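Local coordinates for putative epoxide hydrolase protein (Klebsiella pneumoniae subsp. pneumoniae, PDB 5BOV) that is a putative epoxide hydrolase of the alpha/beta-hydrolase fold, whose substrate is not established and whose family assignment also suggests possible monoacylglycerol lipase activity, at residues W40-Q45 / A107-G112; Y65-G70 / V210-S215; N285-Q288 / A293-Q296. All blocks are in the same frame, centred on the assembly; numbering follows the deposited sequence.

Contact 1: residues W40-Q45 / A107-G112; sequences WPYDIQ and AGFDWG
Trp-40 and Trp-111 mark the closest approach of the two backbones, CA to CA 6.3 Å, where the loop after strand 32-37 passes the tight turn that carries strand 104-108 into helix 111-122. Asp-110 stands at the apex of that turn with a positive phi of 54°, and its CG lies anti to the backbone N (chi1 -176°), which carries the carboxylate to the loop. There Trp-40 N donates to Asp-110 OD2 at 2.8 Å in a nearly straight bond, N-H...O 164°, entering on the anti side and somewhat out of the carboxylate plane. The same oxygen takes a weaker bond from Trp-111 N, 2.9 Å away, so two backbone N-H groups of different segments grip one atom.

Beside this grip, Trp-40 CB sits over one face of the Trp-111 indole, 3.6 Å from the centroid of its five-membered ring, a CH-pi contact. The indoles themselves are near parallel but slid apart and barely overlap; the Trp-111 NE1 edge is held by Tyr-217. On the other flank Phe-109 turns its edge to the face of Tyr-42 in an offset edge-to-face pair, with Tyr-42 CD2 and Phe-109 CE2 at 3.5 Å. The Tyr-42 ring also stacks with Trp-183 of helix 175-186, which probably belongs to the helical cap.

Pro-41 follows a cis peptide bond, and with Trp-40 it falls in the HGxP sequence common in epoxide hydrolases. Together with Gly-108, Asp-110 and Gly-112, which fit the GxDxG pattern, the geometry is consistent with a nucleophile elbow meeting the oxyanion-hole loop of an alpha/beta hydrolase.

Contact 2: residues Y65-G70 / V210-S215; sequences YLRGYG and VAITIS
Gly-68 and Ile-212 are the touching pair at the heart of this contact, in which a type II beta turn from Leu-66 to Tyr-69 abuts helix 209-220. The turn interrupts strand 59-74 of the alpha/beta-hydrolase sheet. The helix lies between strands 127-133 and 247-252 in sequence, among the helices that probably form the cap, as in related alpha/beta hydrolases. The turn is closed by a weak bond from Tyr-69 N to Leu-66 O, and Gly-68, with phi at +90°, occupies the third position, where glycine is commonly found in a type II turn.

The tight part is small. Because Gly-68 carries no side chain, the backbones come to 5.5 Å between Gly-68 CA and Ile-212 CA, and the branched side chain meets main chain directly. Ile-212 sets CG1 anti to its carbonyl carbon (chi1 -66°), and this branch rests on the glycine, with Ile-212 CG1 3.8 Å from Gly-68 CA.

Further out the packing is looser. Ile-212 CD1 reaches only to within 4.1 Å of Arg-67 CD, and the two side chains cross at about a right angle. Arg-67 touches through its CD methylene, while its charged end is engaged by Asp-91 through a salt bridge at NE and by the carbonyl of Asn-82 at NH1. Ala-211, on another side of the helix, and Gly-70, beyond the turn, remain partly exposed. A polar tie lies just beside the tight patch, since Gly-68 O is hydrogen-bonded to ND1 of His-209. The preceding carbonyl fares differently: Arg-67 O is buried without a polar partner in the model, faced by the methyl carbon Ile-212 CG2 at 3.6 Å.

Contact 3: residues N285-Q288 / A293-Q296; sequences NPPQ and AFVQ
Phe-294 sets its CG anti to the backbone N (chi1 -165°), and a chi2 of -89° then lays one face of the ring against Pro-287. Pro-287 CB stands over the centre of that face, 3.8 Å from the ring centroid and 11° from the ring normal, a well-formed CH-pi contact. The proline and the phenyl group lie side by side and point the same way, so Pro-287 CD also approaches Phe-294 CD2, at 3.8 Å. Pro-286 adds a looser, oblique touch through its CB, which is 4.2 Å from Phe-294 CD2.

The two prolines open helix 286-289, where the lack of an amide proton costs no helical bond. Asn-285 caps this short helix: its OD1 accepts from Gln-288 N at 3.1 Å, with the donor well above the carbonyl plane. Asn-285 ND2 is bonded to Ser-46 OG, which helps to fix the turn of the amide. Val-50 of helix 50-56 and Val-133 of strand 127-133 extend the apolar surroundings of the ring. The short helix thus meets helix 291-303 through dispersion and weak CH-pi attraction, while the OD1 bond of Asn-285 caps its start.

All three contacts are buried, but contact 1 lies nearest the centre of the chain, about 4 Å from it, with contacts 2 and 3 on opposite sides of that centre. Contact 1 is mixed in chemistry, combining backbone N-H donors on a carboxylate with aromatic packing. Contact 2 sets one aliphatic side chain against a glycine turn in strand 59-74, joining it to helix 209-220, probably part of the cap; contacts 1 and 2 reach the same sheet. Contact 3 sets proline against phenyl between consecutive C-terminal helices. Contact 1 touches both neighbours: Tyr-69 of contact 2 reaches Trp-40 and Trp-111, and Phe-109 packs on Asn-285 and Pro-287 of contact 3. Contacts 2 and 3 stay about 10 Å apart at their nearest atoms.

Contact 1: residues W40-Q45 / A107-G112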
ATOM      1  N   TRP A  40       1.591   2.172   5.034  1.00  6.76           N
ATOM      2  CA  TRP A  40       2.536   2.899   5.961  1.00  7.40           C
ATOM      3  C   TRP A  40       1.849   3.031   7.351  1.00  7.72           C
ATOM      4  O   TRP A  40       0.654   3.442   7.382  1.00  8.03           O
ATOM      5  CB  TRP A  40       2.850   4.307   5.462  1.00  7.65           C
ATOM      6  CG  TRP A  40       3.741   5.027   6.387  1.00  8.05           C
ATOM      7  CD1 TRP A  40       5.082   4.974   6.396  1.00  8.16           C
ATOM      8  CD2 TRP A  40       3.370   5.915   7.438  1.00  8.27           C
ATOM      9  NE1 TRP A  40       5.585   5.741   7.410  1.00  8.55           N
ATOM     10  CE2 TRP A  40       4.549   6.333   8.071  1.00  8.55           C
ATOM     11  CE3 TRP A  40       2.162   6.331   7.958  1.00  8.36           C
ATOM     12  CZ2 TRP A  40       4.535   7.174   9.200  1.00  8.81           C
ATOM     13  CZ3 TRP A  40       2.162   7.207   9.016  1.00  8.48           C
ATOM     14  CH2 TRP A  40       3.346   7.591   9.661  1.00  8.67           C
ATOM     15  N   PRO A  41       2.549   2.787   8.468  1.00  7.71           N
ATOM     16  CA  PRO A  41       3.884   2.215   8.547  1.00  7.80           C
ATOM     17  C   PRO A  41       3.823   0.730   8.888  1.00  7.53           C
ATOM     18  O   PRO A  41       3.936   0.305  10.041  1.00  7.67           O
ATOM     19  CB  PRO A  41       4.496   3.037   9.705  1.00  8.10           C
ATOM     20  CG  PRO A  41       3.303   3.407  10.576  1.00  8.29           C
ATOM     21  CD  PRO A  41       2.041   3.192   9.785  1.00  7.99           C
ATOM     22  N   TYR A  42       3.437  -0.039   7.873  1.00  7.35           N
ATOM     23  CA  TYR A  42       3.207  -1.486   8.010  1.00  7.30           C
ATOM     24  C   TYR A  42       4.168  -2.216   7.121  1.00  7.09           C
ATOM     25  O   TYR A  42       5.062  -1.587   6.491  1.00  7.10           O
ATOM     26  CB  TYR A  42       1.766  -1.833   7.702  1.00  7.44           C
ATOM     27  CG  TYR A  42       0.778  -1.000   8.521  1.00  7.54           C
ATOM     28  CD1 TYR A  42       0.326  -1.476   9.717  1.00  7.89           C
ATOM     29  CD2 TYR A  42       0.237   0.176   8.053  1.00  7.41           C
ATOM     30  CE1 TYR A  42      -0.602  -0.755  10.490  1.00  8.17           C
ATOM     31  CE2 TYR A  42      -0.677   0.884   8.763  1.00  7.59           C
ATOM     32  CZ  TYR A  42      -1.104   0.426   9.978  1.00  7.90           C
ATOM     33  OH  TYR A  42      -2.025   1.164  10.670  1.00  8.39           O
ATOM     34  N   ASP A  43       4.047  -3.533   7.004  1.00  7.15           N
ATOM     35  CA  ASP A  43       4.915  -4.245   6.062  1.00  7.32           C
ATOM     36  C   ASP A  43       4.260  -5.540   5.566  1.00  7.29           C
ATOM     37  O   ASP A  43       3.052  -5.697   5.738  1.00  7.41           O
ATOM     38  CB  ASP A  43       6.325  -4.504   6.629  1.00  7.81           C
ATOM     39  CG  ASP A  43       6.379  -5.654   7.592  1.00  8.24           C
ATOM     40  OD1 ASP A  43       5.331  -6.115   8.070  1.00  8.32           O
ATOM     41  OD2 ASP A  43       7.541  -5.979   7.955  1.00  9.65           O
ATOM     42  N   ILE A  44       5.041  -6.431   4.964  1.00  7.13           N
ATOM     43  CA  ILE A  44       4.523  -7.672   4.415  1.00  7.35           C
ATOM     44  C   ILE A  44       3.774  -8.539   5.446  1.00  7.59           C
ATOM     45  O   ILE A  44       2.954  -9.397   5.110  1.00  7.75           O
ATOM     46  CB  ILE A  44       5.620  -8.516   3.728  1.00  7.45           C
ATOM     47  CG1 ILE A  44       6.685  -8.976   4.707  1.00  7.93           C
ATOM     48  CG2 ILE A  44       6.204  -7.700   2.558  1.00  7.58           C
ATOM     49  CD1 ILE A  44       7.619  -9.985   4.131  1.00  8.01           C
ATOM     50  N   GLN A  45       4.078  -8.367   6.757  1.00  7.79           N
ATOM     51  CA  GLN A  45       3.381  -9.153   7.752  1.00  7.91           C
ATOM     52  C   GLN A  45       1.885  -8.911   7.784  1.00  7.86           C
ATOM     53  O   GLN A  45       1.107  -9.705   8.335  1.00  8.22           O
ATOM     54  CB  GLN A  45       3.978  -8.951   9.159  1.00  8.26           C
ATOM     55  CG  GLN A  45       5.460  -9.278   9.287  1.00  8.77           C
ATOM     56  CD  GLN A  45       5.886 -10.638   8.713  1.00  9.14           C
ATOM     57  OE1 GLN A  45       6.999 -10.712   8.092  1.00 10.79           O
ATOM     58  NE2 GLN A  45       5.156 -11.624   8.921  1.00  8.93           N
ATOM     59  N   ALA A 107      -4.139  -6.237  -4.631  1.00  7.25           N
ATOM     60  CA  ALA A 107      -4.878  -5.834  -3.425  1.00  7.32           C
ATOM     61  C   ALA A 107      -3.964  -5.000  -2.552  1.00  7.39           C
ATOM     62  O   ALA A 107      -2.755  -5.255  -2.500  1.00  8.24           O
ATOM     63  CB  ALA A 107      -5.348  -7.024  -2.644  1.00  7.12           C
ATOM     64  N   GLY A 108      -4.529  -3.978  -1.913  1.00  7.04           N
ATOM     65  CA  GLY A 108      -3.728  -3.173  -1.063  1.00  7.20           C
ATOM     66  C   GLY A 108      -4.534  -2.325  -0.073  1.00  7.40           C
ATOM     67  O   GLY A 108      -5.776  -2.238  -0.164  1.00  7.57           O
ATOM     68  N   PHE A 109      -3.813  -1.797   0.917  1.00  7.66           N
ATOM     69  CA  PHE A 109      -4.355  -0.759   1.807  1.00  7.65           C
ATOM     70  C   PHE A 109      -3.331   0.370   1.950  1.00  8.42           C
ATOM     71  O   PHE A 109      -2.151   0.165   1.793  1.00  8.86           O
ATOM     72  CB  PHE A 109      -4.801  -1.338   3.201  1.00  7.85           C
ATOM     73  CG  PHE A 109      -3.625  -1.791   4.060  1.00  7.65           C
ATOM     74  CD1 PHE A 109      -2.954  -3.004   3.767  1.00  7.91           C
ATOM     75  CD2 PHE A 109      -3.143  -0.996   5.099  1.00  7.92           C
ATOM     76  CE1 PHE A 109      -1.872  -3.378   4.544  1.00  7.74           C
ATOM     77  CE2 PHE A 109      -2.065  -1.394   5.911  1.00  7.80           C
ATOM     78  CZ  PHE A 109      -1.441  -2.595   5.624  1.00  7.66           C
ATOM     79  N   ASP A 110      -3.833   1.589   2.208  1.00  8.82           N
ATOM     80  CA  ASP A 110      -3.027   2.774   2.417  1.00  9.42           C
ATOM     81  C   ASP A 110      -2.081   2.956   1.228  1.00  8.81           C
ATOM     82  O   ASP A 110      -2.579   2.896   0.094  1.00  8.54           O
ATOM     83  CB  ASP A 110      -2.362   2.722   3.832  1.00 10.28           C
ATOM     84  CG  ASP A 110      -1.620   3.934   4.135  1.00 11.66           C
ATOM     85  OD1 ASP A 110      -2.255   5.067   4.259  1.00 16.48           O
ATOM     86  OD2 ASP A 110      -0.399   3.950   4.139  1.00 10.22           O
ATOM     87  N   TRP A 111      -0.777   3.140   1.391  1.00  8.03           N
ATOM     88  CA  TRP A 111       0.103   3.321   0.206  1.00  7.97           C
ATOM     89  C   TRP A 111      -0.079   2.173  -0.791  1.00  8.05           C
ATOM     90  O   TRP A 111       0.066   2.368  -1.988  1.00  7.89           O
ATOM     91  CB  TRP A 111       1.555   3.339   0.586  1.00  8.08           C
ATOM     92  CG  TRP A 111       2.048   4.507   1.411  1.00  8.15           C
ATOM     93  CD1 TRP A 111       1.336   5.453   2.029  1.00  8.46           C
ATOM     94  CD2 TRP A 111       3.423   4.784   1.696  1.00  8.59           C
ATOM     95  NE1 TRP A 111       2.191   6.319   2.737  1.00  8.41           N
ATOM     96  CE2 TRP A 111       3.467   5.937   2.525  1.00  8.55           C
ATOM     97  CE3 TRP A 111       4.618   4.155   1.368  1.00  8.76           C
ATOM     98  CZ2 TRP A 111       4.688   6.456   3.026  1.00  9.06           C
ATOM     99  CZ3 TRP A 111       5.825   4.707   1.805  1.00  9.13           C
ATOM    100  CH2 TRP A 111       5.839   5.819   2.640  1.00  9.25           C
ATOM    101  N   GLY A 112      -0.299   0.951  -0.294  1.00  7.52           N
ATOM    102  CA  GLY A 112      -0.470  -0.147  -1.173  1.00  7.86           C
ATOM    103  C   GLY A 112      -1.746  -0.107  -2.028  1.00  8.02           C
ATOM    104  O   GLY A 112      -1.761  -0.579  -3.154  1.00  8.29           O
TER

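Contact 2: residues Y65-G70 / V210-S215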
ATOM      1  N   TYR A  65       8.046  -6.040  -0.168  1.00  8.24           N
ATOM      2  CA  TYR A  65       8.298  -4.816   0.597  1.00  8.24           C
ATOM      3  C   TYR A  65       8.321  -3.652  -0.378  1.00  8.70           C
ATOM      4  O   TYR A  65       9.029  -3.676  -1.416  1.00  8.60           O
ATOM      5  CB  TYR A  65       9.631  -4.852   1.318  1.00  8.81           C
ATOM      6  CG  TYR A  65       9.777  -5.792   2.474  1.00  9.03           C
ATOM      7  CD1 TYR A  65       9.116  -5.550   3.669  1.00  9.39           C
ATOM      8  CD2 TYR A  65      10.599  -6.922   2.394  1.00  9.31           C
ATOM      9  CE1 TYR A  65       9.334  -6.343   4.795  1.00  9.21           C
ATOM     10  CE2 TYR A  65      10.765  -7.777   3.477  1.00  9.80           C
ATOM     11  CZ  TYR A  65      10.158  -7.469   4.688  1.00  9.76           C
ATOM     12  OH  TYR A  65      10.314  -8.281   5.770  1.00 10.54           O
ATOM     13  N   LEU A  66       7.577  -2.592  -0.094  1.00  8.56           N
ATOM     14  CA  LEU A  66       7.680  -1.363  -0.865  1.00  9.37           C
ATOM     15  C   LEU A  66       9.095  -0.685  -0.663  1.00  9.15           C
ATOM     16  O   LEU A  66       9.774  -0.974   0.287  1.00  8.61           O
ATOM     17  CB  LEU A  66       6.585  -0.391  -0.469  1.00  9.98           C
ATOM     18  CG  LEU A  66       5.128  -0.862  -0.723  1.00  9.90           C
ATOM     19  CD1 LEU A  66       4.216   0.263  -0.251  1.00  9.99           C
ATOM     20  CD2 LEU A  66       4.882  -1.177  -2.169  1.00 10.43           C
ATOM     21  N   ARG A  67       9.450   0.209  -1.591  1.00  8.96           N
ATOM     22  CA  ARG A  67      10.624   1.031  -1.393  1.00  9.53           C
ATOM     23  C   ARG A  67      10.562   1.697   0.019  1.00  9.45           C
ATOM     24  O   ARG A  67       9.485   2.142   0.451  1.00  8.27           O
ATOM     25  CB  ARG A  67      10.757   2.052  -2.518  1.00  9.82           C
ATOM     26  CG  ARG A  67       9.585   3.036  -2.685  1.00  9.90           C
ATOM     27  CD  ARG A  67       9.938   4.204  -3.626  1.00 10.64           C
ATOM     28  NE  ARG A  67      10.268   3.710  -4.938  1.00 11.08           N
ATOM     29  CZ  ARG A  67      11.060   4.324  -5.834  1.00 11.70           C
ATOM     30  NH1 ARG A  67      11.537   5.562  -5.591  1.00 11.68           N
ATOM     31  NH2 ARG A  67      11.353   3.743  -6.956  1.00 12.33           N
ATOM     32  N   GLY A  68      11.664   1.643   0.734  1.00  9.82           N
ATOM     33  CA  GLY A  68      11.733   2.140   2.096  1.00 10.18           C
ATOM     34  C   GLY A  68      11.397   1.139   3.201  1.00  9.52           C
ATOM     35  O   GLY A  68      11.285   1.527   4.349  1.00 10.11           O
ATOM     36  N   TYR A  69      11.220  -0.137   2.868  1.00  9.53           N
ATOM     37  CA  TYR A  69      10.859  -1.142   3.846  1.00  9.17           C
ATOM     38  C   TYR A  69      11.639  -2.445   3.684  1.00  9.49           C
ATOM     39  O   TYR A  69      11.938  -2.905   2.568  1.00  9.30           O
ATOM     40  CB  TYR A  69       9.381  -1.510   3.771  1.00  8.57           C
ATOM     41  CG  TYR A  69       8.427  -0.379   3.913  1.00  8.35           C
ATOM     42  CD1 TYR A  69       8.198   0.503   2.855  1.00  8.36           C
ATOM     43  CD2 TYR A  69       7.694  -0.235   5.076  1.00  8.58           C
ATOM     44  CE1 TYR A  69       7.262   1.519   3.004  1.00  8.03           C
ATOM     45  CE2 TYR A  69       6.767   0.779   5.238  1.00  8.16           C
ATOM     46  CZ  TYR A  69       6.502   1.590   4.183  1.00  8.47           C
ATOM     47  OH  TYR A  69       5.556   2.621   4.352  1.00  9.04           O
ATOM     48  N   GLY A  70      11.939  -3.053   4.841  1.00  9.59           N
ATOM     49  CA  GLY A  70      12.412  -4.435   4.845  1.00  9.87           C
ATOM     50  C   GLY A  70      13.702  -4.585   4.028  1.00 10.14           C
ATOM     51  O   GLY A  70      14.625  -3.794   4.106  1.00 10.98           O
ATOM     52  N   VAL A 210      12.905   6.395   6.532  1.00 10.54           N
ATOM     53  CA  VAL A 210      12.573   7.777   6.906  1.00 10.75           C
ATOM     54  C   VAL A 210      12.488   8.606   5.680  1.00 10.49           C
ATOM     55  O   VAL A 210      11.515   9.400   5.533  1.00 10.02           O
ATOM     56  CB  VAL A 210      13.566   8.346   7.943  1.00 11.51           C
ATOM     57  CG1 VAL A 210      13.364   9.842   8.166  1.00 11.67           C
ATOM     58  CG2 VAL A 210      13.408   7.594   9.251  1.00 12.12           C
ATOM     59  N   ALA A 211      13.523   8.520   4.816  1.00 10.90           N
ATOM     60  CA  ALA A 211      13.560   9.375   3.659  1.00 10.92           C
ATOM     61  C   ALA A 211      12.305   9.157   2.801  1.00 10.51           C
ATOM     62  O   ALA A 211      11.701  10.112   2.295  1.00 10.80           O
ATOM     63  CB  ALA A 211      14.811   9.145   2.845  1.00 11.83           C
ATOM     64  N   ILE A 212      11.911   7.895   2.602  1.00  9.99           N
ATOM     65  CA  ILE A 212      10.739   7.573   1.765  1.00  9.88           C
ATOM     66  C   ILE A 212       9.471   8.105   2.419  1.00  9.80           C
ATOM     67  O   ILE A 212       8.576   8.659   1.717  1.00  9.46           O
ATOM     68  CB  ILE A 212      10.636   6.063   1.484  1.00 10.33           C
ATOM     69  CG1 ILE A 212      11.815   5.611   0.637  1.00 10.56           C
ATOM     70  CG2 ILE A 212       9.321   5.709   0.783  1.00 10.27           C
ATOM     71  CD1 ILE A 212      11.927   6.236  -0.729  1.00 11.21           C
ATOM     72  N   THR A 213       9.346   7.931   3.734  1.00  9.68           N
ATOM     73  CA  THR A 213       8.190   8.407   4.449  1.00  9.66           C
ATOM     74  C   THR A 213       8.058   9.934   4.281  1.00 10.36           C
ATOM     75  O   THR A 213       6.973  10.467   3.935  1.00  9.83           O
ATOM     76  CB  THR A 213       8.297   8.075   5.919  1.00  9.84           C
ATOM     77  OG1 THR A 213       8.272   6.647   6.082  1.00  9.69           O
ATOM     78  CG2 THR A 213       7.130   8.647   6.743  1.00  9.84           C
ATOM     79  N   ILE A 214       9.132  10.653   4.574  1.00 11.50           N
ATOM     80  CA  ILE A 214       9.069  12.137   4.531  1.00 12.25           C
ATOM     81  C   ILE A 214       8.779  12.605   3.099  1.00 12.10           C
ATOM     82  O   ILE A 214       7.975  13.538   2.878  1.00 12.00           O
ATOM     83  CB  ILE A 214      10.397  12.721   5.043  1.00 13.92           C
ATOM     84  CG1 ILE A 214      10.624  12.362   6.497  1.00 15.05           C
ATOM     85  CG2 ILE A 214      10.498  14.226   4.836  1.00 15.66           C
ATOM     86  CD1 ILE A 214       9.535  12.614   7.460  1.00 15.31           C
ATOM     87  N   SER A 215       9.447  11.978   2.137  1.00 12.11           N
ATOM     88  CA  SER A 215       9.213  12.282   0.742  1.00 12.12           C
ATOM     89  C   SER A 215       7.737  12.040   0.353  1.00 11.57           C
ATOM     90  O   SER A 215       7.117  12.864  -0.341  1.00 11.87           O
ATOM     91  CB  SER A 215      10.120  11.494  -0.186  1.00 12.30           C
ATOM     92  OG  SER A 215       9.813  11.721  -1.563  1.00 12.38           O
TER

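Contact 3: residues N285-Q288 / A293-Q296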
ATOM      1  N   ASN A 285      -6.128  -1.530   8.886  1.00  9.06           N
ATOM      2  CA  ASN A 285      -5.373  -2.649   8.246  1.00  8.37           C
ATOM      3  C   ASN A 285      -6.227  -3.933   8.162  1.00  8.27           C
ATOM      4  O   ASN A 285      -6.039  -4.867   8.939  1.00  7.71           O
ATOM      5  CB  ASN A 285      -4.051  -2.834   8.998  1.00  8.24           C
ATOM      6  CG  ASN A 285      -3.121  -3.826   8.347  1.00  8.42           C
ATOM      7  OD1 ASN A 285      -3.499  -4.600   7.448  1.00  7.89           O
ATOM      8  ND2 ASN A 285      -1.881  -3.840   8.807  1.00  8.45           N
ATOM      9  N   PRO A 286      -7.213  -3.949   7.259  1.00  8.07           N
ATOM     10  CA  PRO A 286      -8.042  -5.120   7.140  1.00  8.20           C
ATOM     11  C   PRO A 286      -7.325  -6.436   6.897  1.00  8.09           C
ATOM     12  O   PRO A 286      -7.722  -7.451   7.456  1.00  8.13           O
ATOM     13  CB  PRO A 286      -8.980  -4.760   5.982  1.00  8.28           C
ATOM     14  CG  PRO A 286      -9.121  -3.286   6.069  1.00  8.34           C
ATOM     15  CD  PRO A 286      -7.786  -2.831   6.426  1.00  8.12           C
ATOM     16  N   PRO A 287      -6.260  -6.421   6.070  1.00  7.71           N
ATOM     17  CA  PRO A 287      -5.708  -7.790   5.904  1.00  7.72           C
ATOM     18  C   PRO A 287      -5.077  -8.355   7.173  1.00  8.04           C
ATOM     19  O   PRO A 287      -5.118  -9.557   7.395  1.00  8.40           O
ATOM     20  CB  PRO A 287      -4.655  -7.641   4.819  1.00  7.75           C
ATOM     21  CG  PRO A 287      -4.358  -6.159   4.705  1.00  7.65           C
ATOM     22  CD  PRO A 287      -5.628  -5.471   5.187  1.00  7.83           C
ATOM     23  N   GLN A 288      -4.417  -7.495   7.941  1.00  8.05           N
ATOM     24  CA  GLN A 288      -3.757  -7.999   9.141  1.00  8.41           C
ATOM     25  C   GLN A 288      -4.819  -8.257  10.246  1.00  9.15           C
ATOM     26  O   GLN A 288      -4.683  -9.234  11.032  1.00  9.37           O
ATOM     27  CB  GLN A 288      -2.723  -7.048   9.635  1.00  9.04           C
ATOM     28  CG  GLN A 288      -1.689  -7.798  10.494  1.00  9.45           C
ATOM     29  CD  GLN A 288      -0.347  -7.064  10.681  1.00  9.86           C
ATOM     30  OE1 GLN A 288      -0.016  -6.114  10.005  1.00  9.72           O
ATOM     31  NE2 GLN A 288       0.435  -7.574  11.638  1.00 10.80           N
ATOM     32  N   ALA A 293     -11.867 -12.140   6.108  1.00 10.85           N
ATOM     33  CA  ALA A 293     -12.682 -11.326   5.250  1.00 10.84           C
ATOM     34  C   ALA A 293     -11.840 -10.811   4.076  1.00  9.94           C
ATOM     35  O   ALA A 293     -12.369 -10.654   2.982  1.00 10.39           O
ATOM     36  CB  ALA A 293     -13.288 -10.140   6.005  1.00 11.21           C
ATOM     37  N   PHE A 294     -10.569 -10.544   4.305  1.00  9.17           N
ATOM     38  CA  PHE A 294      -9.766 -10.022   3.224  1.00  8.54           C
ATOM     39  C   PHE A 294      -9.540 -11.091   2.135  1.00  9.09           C
ATOM     40  O   PHE A 294      -9.649 -10.786   0.930  1.00  8.71           O
ATOM     41  CB  PHE A 294      -8.433  -9.504   3.748  1.00  8.31           C
ATOM     42  CG  PHE A 294      -7.720  -8.650   2.774  1.00  7.62           C
ATOM     43  CD1 PHE A 294      -6.843  -9.160   1.856  1.00  7.62           C
ATOM     44  CD2 PHE A 294      -7.915  -7.268   2.808  1.00  7.82           C
ATOM     45  CE1 PHE A 294      -6.191  -8.352   0.961  1.00  7.54           C
ATOM     46  CE2 PHE A 294      -7.254  -6.463   1.894  1.00  7.60           C
ATOM     47  CZ  PHE A 294      -6.408  -7.023   0.986  1.00  7.64           C
ATOM     48  N   VAL A 295      -9.186 -12.290   2.557  1.00  8.81           N
ATOM     49  CA  VAL A 295      -9.108 -13.403   1.632  1.00  9.18           C
ATOM     50  C   VAL A 295     -10.421 -13.566   0.803  1.00  9.39           C
ATOM     51  O   VAL A 295     -10.337 -13.714  -0.429  1.00  9.54           O
ATOM     52  CB  VAL A 295      -8.797 -14.699   2.375  1.00  9.33           C
ATOM     53  CG1 VAL A 295      -8.933 -15.920   1.449  1.00  9.27           C
ATOM     54  CG2 VAL A 295      -7.424 -14.675   2.958  1.00  9.13           C
ATOM     55  N   GLN A 296     -11.540 -13.523   1.460  1.00  9.72           N
ATOM     56  CA  GLN A 296     -12.849 -13.643   0.762  1.00 11.09           C
ATOM     57  C   GLN A 296     -12.993 -12.553  -0.293  1.00 10.18           C
ATOM     58  O   GLN A 296     -13.476 -12.779  -1.404  1.00  9.76           O
ATOM     59  CB  GLN A 296     -14.043 -13.620   1.723  1.00 12.63           C
ATOM     60  CG  GLN A 296     -15.362 -14.044   1.054  1.00 14.16           C
ATOM     61  CD  GLN A 296     -15.347 -15.473   0.608  1.00 15.89           C
ATOM     62  OE1 GLN A 296     -15.096 -16.410   1.424  1.00 18.44           O
ATOM     63  NE2 GLN A 296     -15.534 -15.718  -0.693  1.00 16.19           N
TER